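Major pollen allergen Pla l 1 (Plantago lanceolata, PDB 4Z8W) is a secreted pollen allergen of the Ole e 1 family that probably binds zinc, its wider biological role remaining unclear. Local coordinates at residues Val15-Cys20 / Pro84-Ile89; Asp41-Asp44 / Lys48-Tyr51. One frame throughout, in Å; residues are numbered along the deposited sequence.

How the interactions relate
Interaction 1 ties the end of strand 8-18 to the long loop that follows strand 74-80, and interaction 2 closes the turn end of the hairpin formed by strands 37-42 and 51-56. The two lie on opposite sides of the chain's centre, about 27 Å between centres and about 11 Å between nearest atoms, without touching. Along the chain, interaction 2 lies within the stretch closed by the Cys17-Cys86 disulfide, and its own Cys42 is bonded to Cys74. The bound zinc ion sits at Asp45 and Asp73, beside interaction 2, about 7 Å from the side chain of Lys43. Glu88 of interaction 1 and nearby His21 are separate zinc-binding residues, on the other side of the chain.

Interaction 1. Residues Val15-Cys20 / Pro84-Ile89; sequences VYCNVC and PDCSEI
Cys17 and Cys86 are joined covalently, SG to SG at 2.0 Å, and this disulfide is essentially the whole contact between segment 15-20, the end of strand 8-18 and the turn after it, and loop 84-89. Both cysteines hold their sulfur anti to the backbone N (chi1 176° in Cys17, -169° in Cys86), which lets the two SG atoms reach out from their backbones toward each other and bridge a separation of 6.1 Å between Cys17 CA and Cys86 CA. The torsion about the S-S bond, 108°, is positive, which makes the bridge right-handed. Van der Waals contact adds little: Cys86 SG comes within 4.2 Å of Asn18 N. A disulfide suits this buried place because it links the strand end to an irregular loop that forms no beta ladder with it, and its paired sulfurs are apolar.

Hydrogen bonds act within each segment instead. Asn18 OD1 accepts from Cys20 N at 3.0 Å, the donor standing well above the carbonyl plane; this Asx turn bends the chain as the strand ends. Asn18 ND2 is satisfied more loosely, by weak bonds to Cys20 O and to the carbonyl of Arg23. In the loop, Ser87 OG makes a weak bond to Pro84 O, and from outside it Ser81 OG bonds to Cys86 O.

One salt bridge joins Glu88 OE1 to Arg123 NE. Separately, Glu88 OE2 makes a weak hydrogen bond to His21 NE2, both residues being zinc-binding. With the end of the turn, where Cys20 is bonded to Cys131, the arrangement is a cross-linked strand end and loop, part of the disulfide framework of this Ole e 1 family beta fold.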
ATOM      1  N   VAL A  15       1.871   5.000  -3.667  1.00 24.05           N
ATOM      2  CA  VAL A  15       2.872   5.056  -2.607  1.00 22.67           C
ATOM      3  C   VAL A  15       3.536   6.446  -2.685  1.00 24.23           C
ATOM      4  O   VAL A  15       3.908   6.884  -3.779  1.00 25.99           O
ATOM      5  CB  VAL A  15       3.929   3.921  -2.786  1.00 19.83           C
ATOM      6  CG1 VAL A  15       5.086   4.031  -1.765  1.00 18.70           C
ATOM      7  CG2 VAL A  15       3.235   2.569  -2.625  1.00 19.19           C
ATOM      8  N   TYR A  16       3.709   7.104  -1.547  1.00 22.42           N
ATOM      9  CA  TYR A  16       4.412   8.363  -1.460  1.00 23.85           C
ATOM     10  C   TYR A  16       5.683   8.294  -0.545  1.00 22.39           C
ATOM     11  O   TYR A  16       5.813   7.401   0.308  1.00 24.49           O
ATOM     12  CB  TYR A  16       3.463   9.435  -0.827  1.00 24.12           C
ATOM     13  CG  TYR A  16       2.278   9.825  -1.663  1.00 25.84           C
ATOM     14  CD1 TYR A  16       1.137   8.986  -1.746  1.00 25.11           C
ATOM     15  CD2 TYR A  16       2.298  10.985  -2.402  1.00 25.09           C
ATOM     16  CE1 TYR A  16       0.044   9.341  -2.505  1.00 29.15           C
ATOM     17  CE2 TYR A  16       1.189  11.327  -3.181  1.00 26.56           C
ATOM     18  CZ  TYR A  16       0.082  10.487  -3.245  1.00 28.55           C
ATOM     19  OH  TYR A  16      -1.035  10.834  -4.016  1.00 32.47           O
ATOM     20  N   CYS A  17       6.487   9.336  -0.613  1.00 23.92           N
ATOM     21  CA  CYS A  17       7.486   9.674   0.433  1.00 25.68           C
ATOM     22  C   CYS A  17       6.802  10.827   1.261  1.00 23.56           C
ATOM     23  O   CYS A  17       6.472  11.855   0.734  1.00 24.22           O
ATOM     24  CB  CYS A  17       8.791  10.221  -0.207  1.00 26.61           C
ATOM     25  SG  CYS A  17       9.986  10.765   1.088  1.00 30.52           S
ATOM     26  N   ASN A  18       6.602  10.606   2.569  1.00 24.77           N
ATOM     27  CA  ASN A  18       6.229  11.683   3.492  1.00 21.46           C
ATOM     28  C   ASN A  18       7.573  12.349   3.872  1.00 24.81           C
ATOM     29  O   ASN A  18       8.403  11.724   4.525  1.00 21.90           O
ATOM     30  CB  ASN A  18       5.493  11.075   4.681  1.00 20.90           C
ATOM     31  CG  ASN A  18       5.444  12.017   5.906  1.00 19.34           C
ATOM     32  OD1 ASN A  18       5.438  13.253   5.730  1.00 23.95           O
ATOM     33  ND2 ASN A  18       5.395  11.450   7.114  1.00 22.02           N
ATOM     34  N   VAL A  19       7.747  13.628   3.516  1.00 24.21           N
ATOM     35  CA  VAL A  19       8.978  14.350   3.802  1.00 25.56           C
ATOM     36  C   VAL A  19       9.045  14.957   5.229  1.00 29.50           C
ATOM     37  O   VAL A  19       9.996  15.669   5.585  1.00 26.66           O
ATOM     38  CB  VAL A  19       9.245  15.377   2.708  1.00 26.77           C
ATOM     39  CG1 VAL A  19       9.140  14.718   1.312  1.00 27.87           C
ATOM     40  CG2 VAL A  19       8.207  16.533   2.757  1.00 23.57           C
ATOM     41  N   CYS A  20       8.037  14.660   6.046  1.00 23.87           N
ATOM     42  CA  CYS A  20       8.032  15.131   7.463  1.00 28.95           C
ATOM     43  C   CYS A  20       8.267  13.993   8.372  1.00 27.10           C
ATOM     44  O   CYS A  20       7.314  13.265   8.790  1.00 27.48           O
ATOM     45  CB  CYS A  20       6.704  15.826   7.851  1.00 27.78           C
ATOM     46  SG  CYS A  20       6.187  17.102   6.687  1.00 35.26           S
ATOM     47  N   PRO A  84      16.794   5.727  -0.732  1.00 48.61           N
ATOM     48  CA  PRO A  84      17.407   5.341   0.555  1.00 42.51           C
ATOM     49  C   PRO A  84      17.199   6.470   1.597  1.00 37.44           C
ATOM     50  O   PRO A  84      17.094   6.180   2.779  1.00 41.50           O
ATOM     51  CB  PRO A  84      18.897   5.135   0.193  1.00 54.59           C
ATOM     52  CG  PRO A  84      18.978   5.217  -1.343  1.00 52.67           C
ATOM     53  CD  PRO A  84      17.813   6.094  -1.749  1.00 54.72           C
ATOM     54  N   ASP A  85      17.023   7.699   1.149  1.00 31.28           N
ATOM     55  CA  ASP A  85      16.657   8.793   2.061  1.00 41.62           C
ATOM     56  C   ASP A  85      15.156   8.760   2.532  1.00 35.73           C
ATOM     57  O   ASP A  85      14.720   9.606   3.300  1.00 37.27           O
ATOM     58  CB  ASP A  85      16.943  10.111   1.332  1.00 41.34           C
ATOM     59  CG  ASP A  85      16.122  10.251   0.087  1.00 50.35           C
ATOM     60  OD1 ASP A  85      15.984   9.230  -0.600  1.00 60.91           O
ATOM     61  OD2 ASP A  85      15.633  11.360  -0.228  1.00 51.64           O
ATOM     62  N   CYS A  86      14.368   7.815   2.046  1.00 29.72           N
ATOM     63  CA  CYS A  86      12.958   7.822   2.418  1.00 27.40           C
ATOM     64  C   CYS A  86      12.495   6.353   2.480  1.00 27.38           C
ATOM     65  O   CYS A  86      11.754   5.911   1.590  1.00 27.79           O
ATOM     66  CB  CYS A  86      12.184   8.675   1.413  1.00 29.11           C
ATOM     67  SG  CYS A  86      10.456   9.008   1.983  1.00 28.37           S
ATOM     68  N   SER A  87      12.893   5.632   3.534  1.00 23.10           N
ATOM     69  CA  SER A  87      12.637   4.191   3.649  1.00 24.98           C
ATOM     70  C   SER A  87      12.095   3.769   5.007  1.00 27.83           C
ATOM     71  O   SER A  87      11.937   2.558   5.224  1.00 33.46           O
ATOM     72  CB  SER A  87      13.890   3.389   3.347  1.00 26.50           C
ATOM     73  OG  SER A  87      15.041   3.819   4.117  1.00 29.06           O
ATOM     74  N   GLU A  88      11.759   4.704   5.923  1.00 25.11           N
ATOM     75  CA  GLU A  88      11.095   4.221   7.161  1.00 27.54           C
ATOM     76  C   GLU A  88       9.741   3.769   6.786  1.00 28.52           C
ATOM     77  O   GLU A  88       9.134   4.396   5.929  1.00 27.53           O
ATOM     78  CB  GLU A  88      10.850   5.293   8.257  1.00 27.23           C
ATOM     79  CG  GLU A  88      12.101   5.823   8.839  1.00 26.24           C
ATOM     80  CD  GLU A  88      11.847   6.782   9.975  1.00 28.07           C
ATOM     81  OE1 GLU A  88      10.711   7.324  10.128  1.00 26.82           O
ATOM     82  OE2 GLU A  88      12.853   7.040  10.675  1.00 28.58           O
ATOM     83  N   ILE A  89       9.255   2.762   7.524  1.00 29.67           N
ATOM     84  CA  ILE A  89       7.876   2.350   7.557  1.00 28.78           C
ATOM     85  C   ILE A  89       7.377   2.708   8.971  1.00 31.93           C
ATOM     86  O   ILE A  89       7.656   2.046   9.974  1.00 26.05           O
ATOM     87  CB  ILE A  89       7.701   0.833   7.264  1.00 29.72           C
ATOM     88  CG1 ILE A  89       8.210   0.536   5.850  1.00 24.39           C
ATOM     89  CG2 ILE A  89       6.226   0.421   7.482  1.00 30.50           C
ATOM     90  CD1 ILE A  89       8.259  -0.935   5.353  1.00 30.65           C
TER

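Interaction 2. Residues Asp41-Asp44 / Lys48-Tyr51; sequences DCKD and KVIY
Tyr51 touches Asp44 with its CB and Cys42 with one ring edge. Its CB sits 3.9 Å from Asp44 OD2, the carboxylate crossing the side chain at an angle. With CG placed opposite the backbone N (chi1 176°), the ring heads away from segment 41-44, but Tyr51 CD2 still passes 4.1 Å from Cys42 SG. The sulfur lies at the ring edge, 75° off the normal, in a sulfur-aromatic contact. The ring stacks with that of His71, whose ND1 also bonds to Asp44 OD2, so the same histidine serves both neighbours. At the tip, OH is hydrogen-bonded to Val68 N. A tyrosine fits because its ring packs against apolar sulfur and an aromatic partner while its hydroxyl reaches a polar one.

The backbones pair alongside. Cys42 N donates to Tyr51 O at 2.7 Å, and Cys42 O accepts twice, from Tyr51 N at 3.1 Å and from Ile50 N at 2.9 Å. Two successive residues thus face one cysteine. Around this bulge, Ile50 lays its CG1 3.5 Å from Lys43 O and rests CD1 beside Asp44 CB, while Val49 CG1 comes to 3.8 Å from Asp41 CB. The charged end of Asp41 is held by the side chains of Ser52 and Gln39, and Asp44 OD1 accepts from Glu72 N, so each carboxylate has a polar partner beyond this contact.

Cys42 is also disulfide-bonded to Cys74, which follows zinc-binding Asp73 in the sequence. The geometry is that of a classic beta bulge at the turn end of an antiparallel hairpin, with the Lys43 side chain about 7 Å from the bound zinc.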
ATOM      1  N   ASP A  41      -1.234  -9.628   0.427  1.00 24.20           N
ATOM      2  CA  ASP A  41      -1.308 -10.901   1.149  1.00 28.00           C
ATOM      3  C   ASP A  41      -2.725 -11.123   1.607  1.00 26.27           C
ATOM      4  O   ASP A  41      -3.323 -10.205   2.231  1.00 23.67           O
ATOM      5  CB  ASP A  41      -0.415 -10.881   2.406  1.00 28.80           C
ATOM      6  CG  ASP A  41       1.088 -10.717   2.053  1.00 36.02           C
ATOM      7  OD1 ASP A  41       1.580 -11.469   1.206  1.00 36.29           O
ATOM      8  OD2 ASP A  41       1.740  -9.790   2.552  1.00 41.78           O
ATOM      9  N   CYS A  42      -3.264 -12.308   1.319  1.00 25.77           N
ATOM     10  CA  CYS A  42      -4.647 -12.687   1.718  1.00 27.06           C
ATOM     11  C   CYS A  42      -4.542 -14.001   2.484  1.00 30.44           C
ATOM     12  O   CYS A  42      -3.849 -14.947   2.045  1.00 31.90           O
ATOM     13  CB  CYS A  42      -5.568 -12.944   0.517  1.00 29.64           C
ATOM     14  SG  CYS A  42      -5.758 -11.634  -0.698  1.00 31.80           S
ATOM     15  N   LYS A  43      -5.228 -14.073   3.608  1.00 28.21           N
ATOM     16  CA  LYS A  43      -5.277 -15.300   4.404  1.00 30.83           C
ATOM     17  C   LYS A  43      -6.437 -16.179   4.007  1.00 34.72           C
ATOM     18  O   LYS A  43      -6.398 -17.404   4.240  1.00 33.30           O
ATOM     19  CB  LYS A  43      -5.374 -14.967   5.867  1.00 32.40           C
ATOM     20  CG  LYS A  43      -4.194 -14.113   6.299  1.00 37.58           C
ATOM     21  CD  LYS A  43      -4.292 -13.750   7.765  1.00 42.25           C
ATOM     22  CE  LYS A  43      -2.967 -13.096   8.140  1.00 51.86           C
ATOM     23  NZ  LYS A  43      -3.029 -12.545   9.519  1.00 60.37           N
ATOM     24  N   ASP A  44      -7.483 -15.557   3.437  1.00 30.84           N
ATOM     25  CA  ASP A  44      -8.589 -16.328   2.868  1.00 32.56           C
ATOM     26  C   ASP A  44      -9.150 -17.212   3.946  1.00 35.36           C
ATOM     27  O   ASP A  44      -9.479 -18.360   3.693  1.00 35.06           O
ATOM     28  CB  ASP A  44      -8.070 -17.184   1.688  1.00 35.33           C
ATOM     29  CG  ASP A  44      -7.942 -16.352   0.391  1.00 36.04           C
ATOM     30  OD1 ASP A  44      -8.752 -15.397   0.213  1.00 37.57           O
ATOM     31  OD2 ASP A  44      -7.060 -16.638  -0.435  1.00 36.40           O
ATOM     32  N   LYS A  48      -3.349 -18.122   8.165  1.00 52.95           N
ATOM     33  CA  LYS A  48      -1.976 -17.885   7.702  1.00 49.89           C
ATOM     34  C   LYS A  48      -2.113 -17.303   6.273  1.00 41.87           C
ATOM     35  O   LYS A  48      -3.131 -17.538   5.640  1.00 36.88           O
ATOM     36  CB  LYS A  48      -1.174 -19.196   7.701  1.00 58.24           C
ATOM     37  CG  LYS A  48      -1.727 -20.289   6.765  1.00 64.85           C
ATOM     38  CD  LYS A  48      -1.013 -21.627   6.999  1.00 73.54           C
ATOM     39  CE  LYS A  48       0.012 -21.966   5.904  1.00 70.94           C
ATOM     40  NZ  LYS A  48       1.029 -20.874   5.703  1.00 77.86           N
ATOM     41  N   VAL A  49      -1.127 -16.547   5.785  1.00 36.22           N
ATOM     42  CA  VAL A  49      -1.146 -16.031   4.400  1.00 36.49           C
ATOM     43  C   VAL A  49      -1.158 -17.179   3.412  1.00 41.53           C
ATOM     44  O   VAL A  49      -0.286 -18.026   3.433  1.00 42.16           O
ATOM     45  CB  VAL A  49       0.015 -15.026   4.101  1.00 42.35           C
ATOM     46  CG1 VAL A  49       0.112 -14.633   2.607  1.00 34.11           C
ATOM     47  CG2 VAL A  49      -0.122 -13.785   4.975  1.00 41.16           C
ATOM     48  N   ILE A  50      -2.127 -17.230   2.510  1.00 42.38           N
ATOM     49  CA  ILE A  50      -2.069 -18.315   1.539  1.00 43.83           C
ATOM     50  C   ILE A  50      -2.160 -17.876   0.115  1.00 40.95           C
ATOM     51  O   ILE A  50      -2.086 -18.699  -0.761  1.00 41.96           O
ATOM     52  CB  ILE A  50      -3.037 -19.477   1.842  1.00 46.02           C
ATOM     53  CG1 ILE A  50      -4.486 -19.016   1.837  1.00 41.01           C
ATOM     54  CG2 ILE A  50      -2.692 -20.122   3.185  1.00 52.47           C
ATOM     55  CD1 ILE A  50      -5.448 -20.181   1.988  1.00 45.94           C
ATOM     56  N   TYR A  51      -2.310 -16.569  -0.134  1.00 37.14           N
ATOM     57  CA  TYR A  51      -2.274 -16.038  -1.509  1.00 30.39           C
ATOM     58  C   TYR A  51      -1.579 -14.704  -1.381  1.00 35.53           C
ATOM     59  O   TYR A  51      -1.981 -13.877  -0.516  1.00 32.24           O
ATOM     60  CB  TYR A  51      -3.665 -15.865  -2.084  1.00 35.75           C
ATOM     61  CG  TYR A  51      -3.748 -15.243  -3.457  1.00 36.99           C
ATOM     62  CD1 TYR A  51      -3.616 -16.024  -4.583  1.00 38.88           C
ATOM     63  CD2 TYR A  51      -4.000 -13.858  -3.633  1.00 38.56           C
ATOM     64  CE1 TYR A  51      -3.725 -15.508  -5.868  1.00 35.38           C
ATOM     65  CE2 TYR A  51      -4.068 -13.313  -4.931  1.00 38.84           C
ATOM     66  CZ  TYR A  51      -3.917 -14.159  -6.044  1.00 40.93           C
ATOM     67  OH  TYR A  51      -4.009 -13.680  -7.355  1.00 42.13           O
TER